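Local coordinates for lysozyme inhibitor LprI-like N-terminal domain-containing protein (Burkholderia thailandensis, PDB 6AR7), which is of unknown function but may be related to the LprI-type inhibitors of bacterial lysozyme, at residues A[79-82]-A[83-87]; A[99-102]-A[103-106]. All coordinates share one frame; numbering follows the deposited sequence.

Contact 1: A[79-82]-A[83-87]; sequences WQES and QRRWL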
loop_
_atom_site.group_PDB
_atom_site.type_symbol
_atom_site.label_atom_id
_atom_site.label_comp_id
_atom_site.label_asym_id
_atom_site.label_seq_id
_atom_site.Cartn_x
_atom_site.Cartn_y
_atom_site.Cartn_z
ATOM N N TRP A 79 -6.527 11.431 -9.769
ATOM C CA TRP A 79 -5.421 10.494 -9.561
ATOM C C TRP A 79 -4.141 11.228 -9.186
ATOM O O TRP A 79 -3.351 10.729 -8.370
ATOM C CB TRP A 79 -5.208 9.621 -10.800
ATOM C CG TRP A 79 -6.174 8.484 -10.843
ATOM C CD1 TRP A 79 -7.362 8.447 -11.517
ATOM C CD2 TRP A 79 -6.052 7.219 -10.176
ATOM N NE1 TRP A 79 -7.991 7.245 -11.300
ATOM C CE2 TRP A 79 -7.202 6.469 -10.491
ATOM C CE3 TRP A 79 -5.085 6.649 -9.341
ATOM C CZ2 TRP A 79 -7.410 5.182 -9.995
ATOM C CZ3 TRP A 79 -5.292 5.371 -8.858
ATOM C CH2 TRP A 79 -6.443 4.650 -9.191
ATOM N N GLN A 80 -3.917 12.412 -9.769
ATOM C CA GLN A 80 -2.754 13.200 -9.384
ATOM C C GLN A 80 -2.799 13.514 -7.903
ATOM O O GLN A 80 -1.777 13.446 -7.210
ATOM C CB GLN A 80 -2.677 14.489 -10.198
ATOM C CG GLN A 80 -2.310 14.247 -11.646
ATOM C CD GLN A 80 -2.299 15.528 -12.449
ATOM O OE1 GLN A 80 -3.129 16.407 -12.230
ATOM N NE2 GLN A 80 -1.380 15.628 -13.401
ATOM N N GLU A 81 -3.985 13.845 -7.401
ATOM C CA GLU A 81 -4.138 14.069 -5.976
ATOM C C GLU A 81 -3.853 12.794 -5.192
ATOM O O GLU A 81 -3.137 12.825 -4.180
ATOM C CB GLU A 81 -5.555 14.569 -5.686
ATOM C CG GLU A 81 -5.833 14.793 -4.206
ATOM C CD GLU A 81 -4.971 15.870 -3.576
ATOM O OE1 GLU A 81 -4.480 16.763 -4.296
ATOM O OE2 GLU A 81 -4.756 15.797 -2.351
ATOM N N SER A 82 -4.370 11.654 -5.664
ATOM C CA SER A 82 -4.146 10.396 -4.956
ATOM C C SER A 82 -2.658 10.064 -4.877
ATOM O O SER A 82 -2.175 9.577 -3.845
ATOM C CB SER A 82 -4.920 9.265 -5.635
ATOM O OG SER A 82 -4.188 8.708 -6.711
ATOM N N GLN A 83 -1.908 10.353 -5.945
ATOM C CA GLN A 83 -0.485 10.020 -5.942
ATOM C C GLN A 83 0.289 10.926 -4.997
ATOM O O GLN A 83 1.197 10.470 -4.296
ATOM C CB GLN A 83 0.089 10.106 -7.361
ATOM C CG GLN A 83 1.567 9.648 -7.474
ATOM C CD GLN A 83 1.758 8.153 -7.252
ATOM O OE1 GLN A 83 0.800 7.391 -7.044
ATOM N NE2 GLN A 83 3.010 7.726 -7.274
ATOM N N ARG A 84 -0.055 12.213 -4.958
ATOM C CA ARG A 84 0.570 13.090 -3.981
ATOM C C ARG A 84 0.325 12.568 -2.565
ATOM O O ARG A 84 1.232 12.566 -1.723
ATOM C CB ARG A 84 0.013 14.507 -4.138
ATOM C CG ARG A 84 0.713 15.383 -5.194
ATOM C CD ARG A 84 0.204 16.845 -5.178
ATOM N NE ARG A 84 -1.235 16.993 -5.446
ATOM C CZ ARG A 84 -1.780 17.163 -6.653
ATOM N NH1 ARG A 84 -1.016 17.216 -7.733
ATOM N NH2 ARG A 84 -3.098 17.285 -6.781
ATOM N N ARG A 85 -0.895 12.087 -2.299
ATOM C CA ARG A 85 -1.230 11.569 -0.977
ATOM C C ARG A 85 -0.555 10.234 -0.730
ATOM O O ARG A 85 -0.132 9.943 0.395
ATOM C CB ARG A 85 -2.741 11.428 -0.833
ATOM C CG ARG A 85 -3.528 12.739 -0.944
ATOM C CD ARG A 85 -3.213 13.684 0.198
ATOM N NE ARG A 85 -4.077 14.865 0.181
ATOM C CZ ARG A 85 -4.089 15.800 1.131
ATOM N NH1 ARG A 85 -3.285 15.688 2.182
ATOM N NH2 ARG A 85 -4.905 16.843 1.034
ATOM N N TRP A 86 -0.434 9.412 -1.771
ATOM C CA TRP A 86 0.227 8.122 -1.601
ATOM C C TRP A 86 1.687 8.312 -1.213
ATOM O O TRP A 86 2.200 7.657 -0.292
ATOM C CB TRP A 86 0.113 7.313 -2.884
ATOM C CG TRP A 86 0.643 5.940 -2.740
ATOM C CD1 TRP A 86 0.036 4.894 -2.102
ATOM C CD2 TRP A 86 1.887 5.435 -3.247
ATOM N NE1 TRP A 86 0.822 3.772 -2.187
ATOM C CE2 TRP A 86 1.966 4.073 -2.878
ATOM C CE3 TRP A 86 2.939 5.998 -3.979
ATOM C CZ2 TRP A 86 3.049 3.270 -3.214
ATOM C CZ3 TRP A 86 4.030 5.188 -4.317
ATOM C CH2 TRP A 86 4.073 3.841 -3.936
ATOM N N LEU A 87 2.374 9.208 -1.920
ATOM C CA LEU A 87 3.782 9.455 -1.646
ATOM C C LEU A 87 3.993 9.981 -0.233
ATOM O O LEU A 87 4.948 9.579 0.443
ATOM C CB LEU A 87 4.342 10.433 -2.674
ATOM C CG LEU A 87 4.478 9.822 -4.067
ATOM C CD1 LEU A 87 4.778 10.903 -5.097
ATOM C CD2 LEU A 87 5.569 8.767 -4.039
HETATM O O HOH W 1 -3.439 17.877 -9.670
#

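Contact 2: A[99-102]-A[103-106]; sequences AVYE and TTQG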
loop_
_atom_site.group_PDB
_atom_site.type_symbol
_atom_site.label_atom_id
_atom_site.label_comp_id
_atom_site.label_asym_id
_atom_site.label_seq_id
_atom_site.Cartn_x
_atom_site.Cartn_y
_atom_site.Cartn_z
ATOM N N ALA A 99 10.126 2.014 13.379
ATOM C CA ALA A 99 9.842 2.033 14.807
ATOM C C ALA A 99 9.334 0.683 15.292
ATOM O O ALA A 99 9.670 0.251 16.395
ATOM C CB ALA A 99 8.821 3.125 15.122
ATOM N N VAL A 100 8.533 -0.013 14.485
ATOM C CA VAL A 100 8.041 -1.317 14.917
ATOM C C VAL A 100 9.165 -2.349 14.900
ATOM O O VAL A 100 9.383 -3.067 15.879
ATOM C CB VAL A 100 6.846 -1.768 14.054
ATOM C CG1 VAL A 100 6.575 -3.260 14.264
ATOM C CG2 VAL A 100 5.596 -0.953 14.423
ATOM N N TYR A 101 9.893 -2.445 13.790
ATOM C CA TYR A 101 10.826 -3.553 13.653
ATOM C C TYR A 101 12.165 -3.334 14.342
ATOM O O TYR A 101 12.899 -4.309 14.540
ATOM C CB TYR A 101 11.034 -3.875 12.176
ATOM C CG TYR A 101 9.869 -4.646 11.607
ATOM C CD1 TYR A 101 9.780 -6.022 11.788
ATOM C CD2 TYR A 101 8.863 -4.006 10.900
ATOM C CE1 TYR A 101 8.719 -6.746 11.257
ATOM C CE2 TYR A 101 7.795 -4.721 10.363
ATOM C CZ TYR A 101 7.736 -6.083 10.543
ATOM O OH TYR A 101 6.687 -6.786 10.022
ATOM N N GLU A 102 12.495 -2.110 14.747
ATOM C CA GLU A 102 13.708 -1.946 15.537
ATOM C C GLU A 102 13.545 -2.476 16.956
ATOM O O GLU A 102 14.536 -2.570 17.683
ATOM C CB GLU A 102 14.131 -0.477 15.566
ATOM C CG GLU A 102 13.228 0.423 16.408
ATOM C CD GLU A 102 13.773 1.842 16.527
ATOM O OE1 GLU A 102 14.886 2.095 16.006
ATOM O OE2 GLU A 102 13.090 2.700 17.136
ATOM N N THR A 103 12.335 -2.835 17.373
ATOM C CA THR A 103 12.147 -3.470 18.672
ATOM C C THR A 103 12.201 -4.989 18.591
ATOM O O THR A 103 11.948 -5.649 19.606
ATOM C CB THR A 103 10.811 -3.043 19.306
ATOM O OG1 THR A 103 9.726 -3.723 18.658
ATOM C CG2 THR A 103 10.597 -1.544 19.172
ATOM N N THR A 104 12.497 -5.543 17.410
ATOM C CA THR A 104 12.531 -6.973 17.124
ATOM C C THR A 104 13.958 -7.445 16.899
ATOM O O THR A 104 14.876 -6.647 16.693
ATOM C CB THR A 104 11.728 -7.310 15.858
ATOM O OG1 THR A 104 12.438 -6.854 14.690
ATOM C CG2 THR A 104 10.379 -6.650 15.894
ATOM N N GLN A 105 14.123 -8.773 16.901
ATOM C CA GLN A 105 15.381 -9.421 16.543
ATOM C C GLN A 105 15.127 -10.707 15.777
ATOM O O GLN A 105 14.214 -11.465 16.110
ATOM C CB GLN A 105 16.239 -9.781 17.758
ATOM C CG GLN A 105 16.723 -8.619 18.572
ATOM C CD GLN A 105 17.583 -9.092 19.722
ATOM O OE1 GLN A 105 18.618 -9.726 19.502
ATOM N NE2 GLN A 105 17.164 -8.797 20.950
ATOM N N GLY A 106 15.974 -10.981 14.808
ATOM C CA GLY A 106 15.928 -12.256 14.132
ATOM C C GLY A 106 15.533 -12.113 12.678
ATOM O O GLY A 106 14.844 -11.164 12.276
#

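Contact 1: A[79-82]-A[83-87]
E81 and its partners R84 and R85 form a salt-bridge network of i to i+3 and i to i+4 pairs on the long helix 73-101. The single carboxylate is shared out, one oxygen to each arginine. E81 OE1 receives R84 NH2 at 2.9 Å in a nearly straight bond (164°), from the anti side; it lies in the guanidinium plane, although the two flat groups as a whole are turned 59° apart. E81 OE2 takes R85 NE at 2.8 Å, almost in line with its C-O bond, but this bond is more bent than the R84 one and the oxygen stands tilted from the R85 guanidinium plane. E81 sends CG anti to the backbone N (chi1 178°) and then bends at chi2, which turns the carboxylate forward along the helix to the arginines. R84 folds the other way: its bend at chi3 brings the guanidinium back over the preceding turn, so that the carbonyl oxygen of Q80 sits 3.7 Å above the centre of one face. A water then ties R84 NH2 to Q80 OE1, accepting from the first and donating to the second. On another side of the helix, W79 O is gripped twice, by Q83 N in the usual i to i+4 bond and by S82 OG at 2.7 Å, which leaves the serine hydroxyl folded back on its own helix. R124 of helix 107-136 donates to both S82 OG and Q83 OE1, and W79 NE1 bonds to Y135 OH. W79 packs against L67 of helix 42-70, L128 and A131 of helix 107-136 and M197 of helix 180-197.

Contact 2: A[99-102]-A[103-106]
T103 and T104 both hold OG1 between the backbone N and the carbonyl carbon (chi1 75° and 72°), and this turns each hydroxyl back to a carbonyl three residues earlier. They lie just beyond the C-terminal part of helix 73-101, in and at the close of a type I beta turn from Y101 to T104. T103 OG1 donates to V100 O at 2.9 Å; T103 N reaches the same oxygen in a weak bond of 3.3 Å. One residue on, the scheme repeats: T104 OG1 donates to Y101 O, and T104 N closes the turn on that oxygen at 3.1 Å, coming from well above the carbonyl plane while the hydroxyl stays within 16° of it. Each of these two carbonyl oxygens thus accepts a threonine hydroxyl in addition to an amide. T103 CG2 lies beside A99 O, and T104 OG1, bonded to the carbonyl, also sits at the edge of the Y101 ring, near its plane, 4.0 Å from Y101 CD1. Elsewhere T103 OG1 is also bonded to N225 N near the C-terminus, and Y101 packs on A112, S113 and M116 of helix 107-136, for which G106 is the N-cap residue. One face of the tyrosine ring is met by its own neighbour, V100 CG1, offset toward the rim. The shortest bond here is the one from T104 OG1 to Y101 O, at 2.6 Å.

Both contacts lie on helix 73-101, contact 1 in its first half and contact 2 where it gives out, with centres about 29 Å apart on opposite sides of the chain's centre. Each is partly buried. Contact 1 has a charged outer side and a buried inner one, where tryptophan, serine and glutamine meet three other helices; its backbone bonds are those of a regular helix. In contact 2 the regular pattern breaks down. Contact 1 adds side-chain ion pairs to the helix, whereas contact 2 has none and relies on two threonine hydroxyls bound to backbone carbonyls, as one serine is in contact 1. Helix 107-136 adjoins both, and helix 203-223 packs against contact 2, helix 180-197 against contact 1.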